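Local coordinates for signal recognition particle 54 kDa protein (Aeropyrum pernix, PDB 7EPK) that belongs to the SRP54 family and combines a helical bundle, a P-loop GTPase domain and a helical signal peptide binding domain, at residues K11-G16 and E297-R302; R49-R54 and D68-I73; G227-F232 and L256-V261; A316-K321 and M326-R331. One frame throughout, in Å; residues are numbered along the deposited sequence.

Contact 1: K11-G16 and E297-R302; sequences KFLRGG and ESLLER
The guanidinium of Arg302 meets Leu13 at its edge. Leu13 CD2 lies near the guanidinium plane, 4.1 Å from Arg302 NH1. Over one face of the same group sits Leu299 N, 4.0 Å above the plane and displaced toward the rim. The Arg302 chain starts extended, with CG anti to the backbone N (chi1 -176°), and bends once, at chi3 (57°), which folds the head back over its own helix. The NE of Arg302 forms a salt bridge with Asp68 of helix 66-81. Arg14 has a separate acid partner, Asp295, so each of the two arginines is paired with a different carboxylate.

The rest is apolar. Leu13 CD1 touches Leu299 CD1 at 3.8 Å, and the same Leu299 methyl lies near Leu13 CD2. No hydrogen bond joins the two segments, and little surface is buried. Asp68 also packs on both leucines, so helix 66-81 closes one side of the contact. The end of helix 4-13 thus rests on helix 293-320, in keeping with SRP54 proteins, where a helix following the GTPase domain packs against the N-terminal helical bundle.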
loop_
_atom_site.group_PDB
_atom_site.type_symbol
_atom_site.label_atom_id
_atom_site.label_comp_id
_atom_site.label_asym_id
_atom_site.label_seq_id
_atom_site.Cartn_x
_atom_site.Cartn_y
_atom_site.Cartn_z
ATOM N N LYS A 11 3.281 1.578 24.473
ATOM C CA LYS A 11 2.970 2.408 25.669
ATOM C C LYS A 11 1.596 3.039 25.435
ATOM O O LYS A 11 0.687 2.754 26.242
ATOM C CB LYS A 11 4.047 3.460 25.944
ATOM C CG LYS A 11 3.915 4.188 27.276
ATOM C CD LYS A 11 5.024 5.200 27.551
ATOM C CE LYS A 11 5.168 6.254 26.468
ATOM N NZ LYS A 11 6.306 7.169 26.724
ATOM N N PHE A 12 1.432 3.788 24.335
ATOM C CA PHE A 12 0.167 4.489 23.997
ATOM C C PHE A 12 -1.008 3.506 24.041
ATOM O O PHE A 12 -2.040 3.816 24.677
ATOM C CB PHE A 12 0.203 5.145 22.620
ATOM C CG PHE A 12 -1.070 5.878 22.264
ATOM C CD1 PHE A 12 -1.472 6.994 22.973
ATOM C CD2 PHE A 12 -1.857 5.474 21.195
ATOM C CE1 PHE A 12 -2.619 7.687 22.622
ATOM C CE2 PHE A 12 -3.006 6.171 20.844
ATOM C CZ PHE A 12 -3.384 7.280 21.560
ATOM N N LEU A 13 -0.862 2.347 23.403
ATOM C CA LEU A 13 -2.004 1.421 23.176
ATOM C C LEU A 13 -2.418 0.769 24.509
ATOM O O LEU A 13 -3.638 0.528 24.690
ATOM C CB LEU A 13 -1.603 0.405 22.100
ATOM C CG LEU A 13 -2.711 -0.086 21.167
ATOM C CD1 LEU A 13 -3.557 1.051 20.618
ATOM C CD2 LEU A 13 -2.103 -0.875 20.014
ATOM N N ARG A 14 -1.462 0.546 25.420
ATOM C CA ARG A 14 -1.671 -0.164 26.709
ATOM C C ARG A 14 -1.411 0.824 27.852
ATOM O O ARG A 14 -2.371 1.531 28.228
ATOM C CB ARG A 14 -0.801 -1.423 26.774
ATOM C CG ARG A 14 -1.318 -2.607 25.958
ATOM C CD ARG A 14 -0.858 -2.613 24.502
ATOM N NE ARG A 14 -0.909 -3.919 23.835
ATOM C CZ ARG A 14 -0.447 -4.186 22.607
ATOM N NH1 ARG A 14 -0.554 -5.408 22.119
ATOM N NH2 ARG A 14 0.123 -3.248 21.869
ATOM N N GLY A 15 -0.168 0.904 28.340
ATOM C CA GLY A 15 0.254 1.725 29.499
ATOM C C GLY A 15 -0.600 2.973 29.700
ATOM O O GLY A 15 -0.163 4.064 29.258
ATOM N N GLY A 16 -1.735 2.828 30.402
ATOM C CA GLY A 16 -2.884 3.758 30.390
ATOM C C GLY A 16 -2.556 5.136 30.957
ATOM O O GLY A 16 -1.672 5.844 30.368
ATOM N N GLU A 297 -2.106 -4.590 12.626
ATOM C CA GLU A 297 -3.089 -5.369 11.822
ATOM C C GLU A 297 -4.182 -5.888 12.771
ATOM O O GLU A 297 -5.377 -5.896 12.353
ATOM C CB GLU A 297 -2.423 -6.444 10.959
ATOM C CG GLU A 297 -1.929 -7.651 11.730
ATOM C CD GLU A 297 -0.927 -8.480 10.946
ATOM O OE1 GLU A 297 -0.786 -8.217 9.731
ATOM O OE2 GLU A 297 -0.279 -9.366 11.555
ATOM N N SER A 298 -3.826 -6.232 14.015
ATOM C CA SER A 298 -4.813 -6.559 15.083
ATOM C C SER A 298 -5.812 -5.396 15.235
ATOM O O SER A 298 -7.046 -5.644 15.254
ATOM C CB SER A 298 -4.143 -6.898 16.403
ATOM O OG SER A 298 -5.076 -6.840 17.481
ATOM N N LEU A 299 -5.290 -4.171 15.300
ATOM C CA LEU A 299 -6.057 -2.930 15.592
ATOM C C LEU A 299 -6.991 -2.601 14.425
ATOM O O LEU A 299 -8.103 -2.126 14.694
ATOM C CB LEU A 299 -5.040 -1.812 15.838
ATOM C CG LEU A 299 -5.580 -0.425 16.151
ATOM C CD1 LEU A 299 -4.567 0.314 17.007
ATOM C CD2 LEU A 299 -5.900 0.362 14.882
ATOM N N LEU A 300 -6.567 -2.817 13.177
ATOM C CA LEU A 300 -7.397 -2.428 11.998
ATOM C C LEU A 300 -8.564 -3.403 11.860
ATOM O O LEU A 300 -9.618 -2.940 11.436
ATOM C CB LEU A 300 -6.558 -2.365 10.718
ATOM C CG LEU A 300 -6.164 -0.959 10.261
ATOM C CD1 LEU A 300 -5.149 -0.336 11.201
ATOM C CD2 LEU A 300 -5.605 -0.985 8.847
ATOM N N GLU A 301 -8.384 -4.679 12.230
ATOM C CA GLU A 301 -9.490 -5.683 12.265
ATOM C C GLU A 301 -10.388 -5.384 13.475
ATOM O O GLU A 301 -11.598 -5.193 13.262
ATOM C CB GLU A 301 -8.969 -7.125 12.237
ATOM C CG GLU A 301 -8.981 -7.747 10.839
ATOM C CD GLU A 301 -10.360 -7.964 10.223
ATOM O OE1 GLU A 301 -10.556 -7.576 9.046
ATOM O OE2 GLU A 301 -11.241 -8.524 10.916
ATOM N N ARG A 302 -9.814 -5.291 14.678
ATOM C CA ARG A 302 -10.505 -4.853 15.926
ATOM C C ARG A 302 -11.472 -3.692 15.621
ATOM O O ARG A 302 -12.556 -3.682 16.222
ATOM C CB ARG A 302 -9.459 -4.477 16.981
ATOM C CG ARG A 302 -10.011 -4.088 18.345
ATOM C CD ARG A 302 -8.980 -4.256 19.454
ATOM N NE ARG A 302 -7.771 -3.476 19.201
ATOM C CZ ARG A 302 -6.514 -3.851 19.474
ATOM N NH1 ARG A 302 -5.503 -3.044 19.186
ATOM N NH2 ARG A 302 -6.255 -5.025 20.025
#

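Contact 2: R49-R54 and D68-I73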
loop_
_atom_site.group_PDB
_atom_site.type_symbol
_atom_site.label_atom_id
_atom_site.label_comp_id
_atom_site.label_asym_id
_atom_site.label_seq_id
_atom_site.Cartn_x
_atom_site.Cartn_y
_atom_site.Cartn_z
ATOM N N ARG A 49 0.418 17.953 11.921
ATOM C CA ARG A 49 -0.731 18.858 11.647
ATOM C C ARG A 49 -1.801 18.075 10.886
ATOM O O ARG A 49 -2.981 18.324 11.147
ATOM C CB ARG A 49 -0.345 20.133 10.886
ATOM C CG ARG A 49 -1.092 21.377 11.355
ATOM C CD ARG A 49 -0.798 21.664 12.829
ATOM N NE ARG A 49 -1.274 22.931 13.386
ATOM C CZ ARG A 49 -0.741 24.140 13.170
ATOM N NH1 ARG A 49 0.291 24.278 12.354
ATOM N NH2 ARG A 49 -1.252 25.215 13.761
ATOM N N ARG A 50 -1.411 17.162 9.994
ATOM C CA ARG A 50 -2.383 16.300 9.276
ATOM C C ARG A 50 -3.105 15.471 10.343
ATOM O O ARG A 50 -4.351 15.442 10.351
ATOM C CB ARG A 50 -1.700 15.454 8.193
ATOM C CG ARG A 50 -1.953 15.932 6.765
ATOM C CD ARG A 50 -1.232 17.223 6.394
ATOM N NE ARG A 50 -1.970 18.434 6.739
ATOM C CZ ARG A 50 -1.479 19.679 6.694
ATOM N NH1 ARG A 50 -0.234 19.904 6.314
ATOM N NH2 ARG A 50 -2.240 20.705 7.034
ATOM N N ILE A 51 -2.346 14.894 11.266
ATOM C CA ILE A 51 -2.907 14.117 12.404
ATOM C C ILE A 51 -3.820 14.995 13.276
ATOM O O ILE A 51 -4.951 14.548 13.529
ATOM C CB ILE A 51 -1.798 13.431 13.207
ATOM C CG1 ILE A 51 -1.139 12.331 12.362
ATOM C CG2 ILE A 51 -2.394 12.894 14.497
ATOM C CD1 ILE A 51 0.142 11.734 12.928
ATOM N N LYS A 52 -3.396 16.185 13.715
ATOM C CA LYS A 52 -4.261 17.075 14.538
ATOM C C LYS A 52 -5.592 17.338 13.821
ATOM O O LYS A 52 -6.646 17.120 14.439
ATOM C CB LYS A 52 -3.616 18.434 14.810
ATOM C CG LYS A 52 -3.937 19.035 16.170
ATOM C CD LYS A 52 -2.774 18.805 17.105
ATOM C CE LYS A 52 -2.864 19.531 18.422
ATOM N NZ LYS A 52 -1.528 19.595 19.065
ATOM N N GLU A 53 -5.551 17.827 12.580
ATOM C CA GLU A 53 -6.771 18.175 11.796
ATOM C C GLU A 53 -7.755 16.997 11.848
ATOM O O GLU A 53 -8.946 17.224 12.130
ATOM C CB GLU A 53 -6.438 18.524 10.341
ATOM C CG GLU A 53 -5.902 19.933 10.158
ATOM C CD GLU A 53 -5.002 20.124 8.946
ATOM O OE1 GLU A 53 -5.043 19.250 8.050
ATOM O OE2 GLU A 53 -4.245 21.134 8.911
ATOM N N ARG A 54 -7.289 15.775 11.592
ATOM C CA ARG A 54 -8.196 14.600 11.540
ATOM C C ARG A 54 -8.758 14.364 12.954
ATOM O O ARG A 54 -9.991 14.203 13.068
ATOM C CB ARG A 54 -7.476 13.415 10.886
ATOM C CG ARG A 54 -7.172 13.659 9.414
ATOM C CD ARG A 54 -6.739 12.415 8.676
ATOM N NE ARG A 54 -7.750 11.376 8.769
ATOM C CZ ARG A 54 -7.522 10.089 8.563
ATOM N NH1 ARG A 54 -6.317 9.672 8.222
ATOM N NH2 ARG A 54 -8.499 9.221 8.705
ATOM N N ASP A 68 -7.388 3.281 19.711
ATOM C CA ASP A 68 -7.407 2.496 18.446
ATOM C C ASP A 68 -7.621 3.488 17.290
ATOM O O ASP A 68 -6.925 3.364 16.270
ATOM C CB ASP A 68 -8.393 1.316 18.503
ATOM C CG ASP A 68 -7.978 0.189 19.451
ATOM O OD1 ASP A 68 -6.785 0.145 19.818
ATOM O OD2 ASP A 68 -8.857 -0.636 19.837
ATOM N N TRP A 69 -8.473 4.492 17.468
ATOM C CA TRP A 69 -8.832 5.438 16.382
ATOM C C TRP A 69 -7.661 6.368 16.099
ATOM O O TRP A 69 -7.597 6.938 15.006
ATOM C CB TRP A 69 -10.062 6.261 16.765
ATOM C CG TRP A 69 -10.580 7.137 15.672
ATOM C CD1 TRP A 69 -10.759 8.489 15.724
ATOM C CD2 TRP A 69 -11.020 6.713 14.365
ATOM N NE1 TRP A 69 -11.293 8.939 14.541
ATOM C CE2 TRP A 69 -11.456 7.875 13.683
ATOM C CE3 TRP A 69 -11.081 5.476 13.698
ATOM C CZ2 TRP A 69 -11.950 7.827 12.375
ATOM C CZ3 TRP A 69 -11.569 5.432 12.410
ATOM C CH2 TRP A 69 -11.997 6.593 11.759
ATOM N N MET A 70 -6.834 6.613 17.101
ATOM C CA MET A 70 -5.768 7.631 16.983
ATOM C C MET A 70 -4.605 6.979 16.239
ATOM O O MET A 70 -4.038 7.654 15.382
ATOM C CB MET A 70 -5.298 8.159 18.346
ATOM C CG MET A 70 -4.288 9.278 18.226
ATOM S SD MET A 70 -4.936 10.700 17.336
ATOM C CE MET A 70 -3.596 11.846 17.651
ATOM N N ILE A 71 -4.280 5.724 16.551
ATOM C CA ILE A 71 -3.201 4.984 15.848
ATOM C C ILE A 71 -3.616 4.795 14.381
ATOM O O ILE A 71 -2.754 4.947 13.504
ATOM C CB ILE A 71 -2.890 3.663 16.557
ATOM C CG1 ILE A 71 -2.303 3.920 17.939
ATOM C CG2 ILE A 71 -1.957 2.809 15.707
ATOM C CD1 ILE A 71 -1.057 4.776 17.899
ATOM N N LYS A 72 -4.893 4.522 14.129
ATOM C CA LYS A 72 -5.449 4.366 12.762
ATOM C C LYS A 72 -5.229 5.670 11.987
ATOM O O LYS A 72 -5.086 5.604 10.758
ATOM C CB LYS A 72 -6.926 3.979 12.862
ATOM C CG LYS A 72 -7.765 4.134 11.601
ATOM C CD LYS A 72 -7.669 2.977 10.650
ATOM C CE LYS A 72 -8.948 2.810 9.869
ATOM N NZ LYS A 72 -9.512 4.132 9.498
ATOM N N ILE A 73 -5.226 6.807 12.674
ATOM C CA ILE A 73 -4.991 8.146 12.066
ATOM C C ILE A 73 -3.482 8.374 11.909
ATOM O O ILE A 73 -3.083 9.000 10.904
ATOM C CB ILE A 73 -5.642 9.261 12.901
ATOM C CG1 ILE A 73 -7.159 9.310 12.682
ATOM C CG2 ILE A 73 -4.982 10.594 12.593
ATOM C CD1 ILE A 73 -7.873 10.423 13.448
#
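Ile73, Arg54 and Ile51 carry most of this contact. Ile73 has the most surface buried and divides its branches between the other two. With chi1 at -77°, CG2 is anti to the backbone N and meets Ile51, while the CG1 branch, ending in CD1, runs to Arg54. Ile73 CG2 is 4.0 Å from Ile51 CG2. Ile73 CD1 reaches Arg54 CB, also at 4.0 Å.

The Arg54 and Ile73 side chains lie alongside each other and point opposite ways. The arginine chain bends at chi3, and its guanidinium comes to lie flat over the isoleucine. Ile73 CG1 is 4.1 Å from the guanidinium plane, over its centre. The charge is answered elsewhere: Arg54 NH2 forms salt bridges with Glu58 and Glu76. Lys72 NZ is 5.2 Å from Arg54 NH2, and it too pairs with Glu76. That shared carboxylate probably eases the repulsion between the two bases.

Ile51 also meets Met70. The methionine chain bends at chi2 and crosses the isoleucine at about a right angle, with Met70 CE 3.5 Å from Ile51 CG2. Val74 and Glu77 of helix 66-81 extend the surface on which Ile51 rests.

No hydrogen bond crosses. The axes approach to 10.4 Å, and the N-to-C directions differ by 139°, so the helices run roughly antiparallel. Phe12 and Tyr19 touch Met70 from helices 4-13 and 19-36. Apolar packing between successive helices of this kind is characteristic of the four-helix bundle that forms the N domain of SRP54 proteins.

Contact 3: G227-F232 and L256-V261; sequences GLAERF and LTAAAV
Val261 holds CG1 anti to its backbone N (chi1 159°), which directs this methyl at Glu230 and Ala229. Glu230 places CG anti to the carbonyl carbon (chi1 -61°) and is extended from there on. Its methylene carbon, not its carboxylate, therefore does the touching: Glu230 CG lies 3.8 Å from Val261 CG1. The two side chains cross at about a right angle. The same valine methyl is 4.2 Å from Ala229 CB.

Beside this pair, Ala229 CB meets Ala258 CB at 3.9 Å. The Ala229 methyl is directed at the other helix and also comes near Ala258 CA. With only methyl groups here, the backbones come close: the CA atoms of Ala229 and Ala258 are 5.6 Å apart. The helix axes approach to 9.0 Å, and their N-to-C directions differ by 36°.

Helix 225-235 follows strand 212-218, and helix 255-262 follows strand 240-244. Both belong to beta-alpha-beta units of the P-loop GTPase domain. Leu228 and Phe232 turn to strand 212-218, where they touch Ile217 and Leu215. Thr257 OG1 hydrogen-bonds to Gly254 O and Val39 O, away from this interface.

No hydrogen bond or salt bridge joins the two segments. The chemistry is that of van der Waals packing between small aliphatic groups, so the fit depends on shape and not on directed polar bonds.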
loop_
_atom_site.group_PDB
_atom_site.type_symbol
_atom_site.label_atom_id
_atom_site.label_comp_id
_atom_site.label_asym_id
_atom_site.label_seq_id
_atom_site.Cartn_x
_atom_site.Cartn_y
_atom_site.Cartn_z
ATOM N N GLY A 227 19.713 18.464 -2.227
ATOM C CA GLY A 227 20.620 19.003 -3.259
ATOM C C GLY A 227 20.930 17.977 -4.331
ATOM O O GLY A 227 20.654 18.249 -5.520
ATOM N N LEU A 228 21.495 16.843 -3.914
ATOM C CA LEU A 228 21.825 15.661 -4.760
ATOM C C LEU A 228 20.710 15.437 -5.804
ATOM O O LEU A 228 21.015 15.402 -7.020
ATOM C CB LEU A 228 22.024 14.472 -3.806
ATOM C CG LEU A 228 22.245 13.097 -4.430
ATOM C CD1 LEU A 228 23.212 13.168 -5.585
ATOM C CD2 LEU A 228 22.772 12.120 -3.393
ATOM N N ALA A 229 19.455 15.383 -5.349
ATOM C CA ALA A 229 18.255 15.148 -6.186
ATOM C C ALA A 229 18.110 16.262 -7.223
ATOM O O ALA A 229 17.907 15.912 -8.378
ATOM C CB ALA A 229 17.015 15.018 -5.329
ATOM N N GLU A 230 18.230 17.538 -6.827
ATOM C CA GLU A 230 18.112 18.722 -7.740
ATOM C C GLU A 230 19.159 18.588 -8.857
ATOM O O GLU A 230 18.828 18.702 -10.048
ATOM C CB GLU A 230 18.306 20.046 -6.982
ATOM C CG GLU A 230 17.283 20.334 -5.871
ATOM C CD GLU A 230 17.623 21.417 -4.831
ATOM O OE1 GLU A 230 16.710 21.796 -4.064
ATOM O OE2 GLU A 230 18.796 21.887 -4.765
ATOM N N ARG A 231 20.403 18.335 -8.484
ATOM C CA ARG A 231 21.508 18.234 -9.462
ATOM C C ARG A 231 21.184 17.161 -10.505
ATOM O O ARG A 231 21.252 17.460 -11.714
ATOM C CB ARG A 231 22.823 17.914 -8.755
ATOM C CG ARG A 231 23.719 19.129 -8.577
ATOM C CD ARG A 231 24.039 19.352 -7.122
ATOM N NE ARG A 231 24.592 18.157 -6.500
ATOM C CZ ARG A 231 24.720 18.003 -5.189
ATOM N NH1 ARG A 231 24.346 18.980 -4.377
ATOM N NH2 ARG A 231 25.219 16.882 -4.693
ATOM N N PHE A 232 20.877 15.946 -10.057
ATOM C CA PHE A 232 20.681 14.788 -10.963
ATOM C C PHE A 232 19.385 14.966 -11.756
ATOM O O PHE A 232 19.342 14.585 -12.938
ATOM C CB PHE A 232 20.763 13.479 -10.183
ATOM C CG PHE A 232 22.176 12.972 -10.058
ATOM C CD1 PHE A 232 22.827 12.431 -11.157
ATOM C CD2 PHE A 232 22.861 13.067 -8.859
ATOM C CE1 PHE A 232 24.129 11.970 -11.045
ATOM C CE2 PHE A 232 24.159 12.594 -8.742
ATOM C CZ PHE A 232 24.789 12.043 -9.836
ATOM N N LEU A 256 12.689 10.461 1.613
ATOM C CA LEU A 256 11.356 11.063 1.319
ATOM C C LEU A 256 11.452 12.599 1.248
ATOM O O LEU A 256 10.403 13.246 1.035
ATOM C CB LEU A 256 10.322 10.565 2.332
ATOM C CG LEU A 256 10.652 10.811 3.792
ATOM C CD1 LEU A 256 10.829 12.294 4.042
ATOM C CD2 LEU A 256 9.563 10.232 4.671
ATOM N N THR A 257 12.662 13.154 1.388
ATOM C CA THR A 257 12.988 14.562 1.037
ATOM C C THR A 257 13.228 14.635 -0.474
ATOM O O THR A 257 12.614 15.508 -1.126
ATOM C CB THR A 257 14.187 15.110 1.828
ATOM O OG1 THR A 257 14.383 14.375 3.040
ATOM C CG2 THR A 257 14.011 16.574 2.171
ATOM N N ALA A 258 14.075 13.743 -1.002
ATOM C CA ALA A 258 14.388 13.617 -2.450
ATOM C C ALA A 258 13.118 13.210 -3.209
ATOM O O ALA A 258 12.869 13.758 -4.321
ATOM C CB ALA A 258 15.513 12.628 -2.670
ATOM N N ALA A 259 12.328 12.308 -2.611
ATOM C CA ALA A 259 10.982 11.920 -3.090
ATOM C C ALA A 259 10.174 13.181 -3.394
ATOM O O ALA A 259 9.643 13.310 -4.525
ATOM C CB ALA A 259 10.308 11.097 -2.039
ATOM N N ALA A 260 10.121 14.091 -2.415
ATOM C CA ALA A 260 9.385 15.376 -2.485
ATOM C C ALA A 260 9.918 16.242 -3.638
ATOM O O ALA A 260 9.095 16.714 -4.433
ATOM C CB ALA A 260 9.470 16.085 -1.150
ATOM N N VAL A 261 11.242 16.418 -3.729
ATOM C CA VAL A 261 11.927 17.418 -4.611
ATOM C C VAL A 261 11.687 17.085 -6.091
ATOM O O VAL A 261 11.382 18.012 -6.864
ATOM C CB VAL A 261 13.440 17.507 -4.323
ATOM C CG1 VAL A 261 14.210 18.103 -5.492
ATOM C CG2 VAL A 261 13.727 18.296 -3.056
#

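Contact 4: A316-K321 and M326-R331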
loop_
_atom_site.group_PDB
_atom_site.type_symbol
_atom_site.label_atom_id
_atom_site.label_comp_id
_atom_site.label_asym_id
_atom_site.label_seq_id
_atom_site.Cartn_x
_atom_site.Cartn_y
_atom_site.Cartn_z
ATOM N N ALA A 316 -30.702 -4.804 13.159
ATOM C CA ALA A 316 -31.501 -5.388 14.263
ATOM C C ALA A 316 -32.341 -4.284 14.908
ATOM O O ALA A 316 -33.564 -4.460 15.012
ATOM C CB ALA A 316 -30.612 -6.043 15.285
ATOM N N GLU A 317 -31.708 -3.183 15.316
ATOM C CA GLU A 317 -32.413 -2.033 15.940
ATOM C C GLU A 317 -33.570 -1.598 15.022
ATOM O O GLU A 317 -34.683 -1.427 15.537
ATOM C CB GLU A 317 -31.410 -0.916 16.257
ATOM C CG GLU A 317 -32.008 0.297 16.965
ATOM C CD GLU A 317 -32.748 0.033 18.270
ATOM O OE1 GLU A 317 -32.458 -0.987 18.925
ATOM O OE2 GLU A 317 -33.620 0.850 18.630
ATOM N N ASP A 318 -33.327 -1.467 13.710
ATOM C CA ASP A 318 -34.316 -0.978 12.703
ATOM C C ASP A 318 -35.473 -1.974 12.573
ATOM O O ASP A 318 -36.561 -1.556 12.163
ATOM C CB ASP A 318 -33.690 -0.700 11.323
ATOM C CG ASP A 318 -33.776 0.754 10.865
ATOM O OD1 ASP A 318 -34.684 1.471 11.350
ATOM O OD2 ASP A 318 -32.944 1.166 10.009
ATOM N N VAL A 319 -35.254 -3.247 12.885
ATOM C CA VAL A 319 -36.339 -4.268 12.946
ATOM C C VAL A 319 -37.121 -4.034 14.241
ATOM O O VAL A 319 -38.337 -3.815 14.148
ATOM C CB VAL A 319 -35.773 -5.697 12.862
ATOM C CG1 VAL A 319 -36.735 -6.743 13.397
ATOM C CG2 VAL A 319 -35.352 -6.038 11.443
ATOM N N LEU A 320 -36.431 -4.033 15.388
ATOM C CA LEU A 320 -37.025 -3.958 16.754
ATOM C C LEU A 320 -37.846 -2.674 16.910
ATOM O O LEU A 320 -38.789 -2.696 17.715
ATOM C CB LEU A 320 -35.922 -4.022 17.818
ATOM C CG LEU A 320 -35.106 -5.320 17.891
ATOM C CD1 LEU A 320 -34.322 -5.398 19.196
ATOM C CD2 LEU A 320 -35.979 -6.557 17.744
ATOM N N LYS A 321 -37.506 -1.601 16.188
ATOM C CA LYS A 321 -38.339 -0.368 16.121
ATOM C C LYS A 321 -39.353 -0.520 14.976
ATOM O O LYS A 321 -39.992 0.500 14.628
ATOM C CB LYS A 321 -37.461 0.891 16.028
ATOM C CG LYS A 321 -36.998 1.338 14.641
ATOM C CD LYS A 321 -36.442 2.772 14.573
ATOM C CE LYS A 321 -37.427 3.862 14.961
ATOM N NZ LYS A 321 -38.595 3.943 14.047
ATOM N N MET A 326 -36.947 -4.072 2.531
ATOM C CA MET A 326 -35.993 -4.822 1.672
ATOM C C MET A 326 -34.594 -4.211 1.810
ATOM O O MET A 326 -33.614 -4.962 1.683
ATOM C CB MET A 326 -36.417 -4.797 0.202
ATOM C CG MET A 326 -37.598 -5.725 -0.101
ATOM S SD MET A 326 -37.406 -7.431 0.536
ATOM C CE MET A 326 -38.994 -8.102 0.056
ATOM N N ARG A 327 -34.504 -2.903 2.081
ATOM C CA ARG A 327 -33.212 -2.176 2.213
ATOM C C ARG A 327 -32.606 -2.510 3.570
ATOM O O ARG A 327 -31.368 -2.667 3.628
ATOM C CB ARG A 327 -33.382 -0.673 2.008
ATOM C CG ARG A 327 -33.478 -0.297 0.539
ATOM C CD ARG A 327 -33.968 1.112 0.252
ATOM N NE ARG A 327 -33.911 1.361 -1.177
ATOM C CZ ARG A 327 -34.061 2.547 -1.730
ATOM N NH1 ARG A 327 -33.955 2.680 -3.038
ATOM N NH2 ARG A 327 -34.327 3.603 -0.976
ATOM N N THR A 328 -33.446 -2.653 4.599
ATOM C CA THR A 328 -33.028 -3.065 5.965
ATOM C C THR A 328 -32.434 -4.462 5.876
ATOM O O THR A 328 -31.292 -4.639 6.303
ATOM C CB THR A 328 -34.206 -3.046 6.938
ATOM O OG1 THR A 328 -34.629 -1.689 7.072
ATOM C CG2 THR A 328 -33.865 -3.632 8.289
ATOM N N ILE A 329 -33.201 -5.394 5.309
ATOM C CA ILE A 329 -32.810 -6.830 5.135
ATOM C C ILE A 329 -31.538 -6.912 4.275
ATOM O O ILE A 329 -30.614 -7.675 4.622
ATOM C CB ILE A 329 -33.963 -7.660 4.530
ATOM C CG1 ILE A 329 -35.209 -7.609 5.414
ATOM C CG2 ILE A 329 -33.506 -9.086 4.260
ATOM C CD1 ILE A 329 -36.336 -8.484 4.923
ATOM N N TYR A 330 -31.481 -6.156 3.187
ATOM C CA TYR A 330 -30.290 -6.144 2.310
ATOM C C TYR A 330 -29.047 -5.728 3.106
ATOM O O TYR A 330 -28.001 -6.353 2.909
ATOM C CB TYR A 330 -30.488 -5.202 1.131
ATOM C CG TYR A 330 -29.351 -5.273 0.156
ATOM C CD1 TYR A 330 -29.345 -6.218 -0.849
ATOM C CD2 TYR A 330 -28.262 -4.435 0.261
ATOM C CE1 TYR A 330 -28.313 -6.291 -1.768
ATOM C CE2 TYR A 330 -27.217 -4.501 -0.642
ATOM C CZ TYR A 330 -27.240 -5.429 -1.666
ATOM O OH TYR A 330 -26.224 -5.497 -2.578
ATOM N N ARG A 331 -29.161 -4.695 3.951
ATOM C CA ARG A 331 -28.036 -4.150 4.753
ATOM C C ARG A 331 -27.708 -5.151 5.859
ATOM O O ARG A 331 -26.500 -5.328 6.163
ATOM C CB ARG A 331 -28.377 -2.783 5.360
ATOM C CG ARG A 331 -28.303 -1.626 4.374
ATOM C CD ARG A 331 -28.413 -0.271 5.058
ATOM N NE ARG A 331 -28.772 0.775 4.101
ATOM C CZ ARG A 331 -30.009 1.204 3.856
ATOM N NH1 ARG A 331 -30.216 2.139 2.941
ATOM N NH2 ARG A 331 -31.035 0.705 4.524
#
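Apolar contacts come first, and they centre on one methyl group. Thr328 CG2 meets Asp318 CB at 4.2 Å and Val319 CG2, likewise, at 4.2 Å. With chi1 at -65°, Thr328 CG2 is anti to its own backbone N, and OG1 stands beside that N. The methyl branch is thus the one that faces helix 293-320. The nearest atom of Asp318 is its CB; the carboxylate makes no hydrogen bond to Thr328. The CA atoms of Asp318 and Thr328 are 7.2 Å apart.

Polar contacts across the two segments are absent: no hydrogen bond or salt bridge is formed. Across the two segments, Asp318 OD2 and Arg331 NH2 are opposite charges 5.8 Å apart, too far for a salt bridge. Asp318 also has a long, weak ion pair with Arg314. Thr325 OG1 accepts a hydrogen bond from Thr328 N at the start of the second helix, and Lys321 N bonds back to Glu317 O at 2.9 Å.

The two segments flank a short link between helices 293-320 and 326-337, and the second belongs to the signal peptide binding domain. Arg331 touches Glu311 and Arg314 farther back along the first helix. Helix 409-423 packs on both segments: Leu420 touches Val319, while Leu413 and Tyr417 touch Ile329. Met326 meets Leu414 of that helix and Leu385 of helix 382-386.

Contacts 1 and 2 adjoin, with centres 14 Å apart. Asp68 and Ile71 of helix 66-81 join them: Asp68 OD2 lies 3.1 Å from Arg302 NE, and Phe12 CD2 touches Ile71 CD1. Helix 293-320 serves both contact 1 and contact 4, whose centres are 32 Å apart, and so connects the helical bundle with the signal peptide binding domain. Contact 3 lies in the GTPase domain, which also holds GDP. Its centre is about 28 Å from that of contact 2 and 55 Å from that of contact 4. Contacts 3 and 4 fall on opposite sides of the chain's centre, which fits an elongated molecule of separate domains.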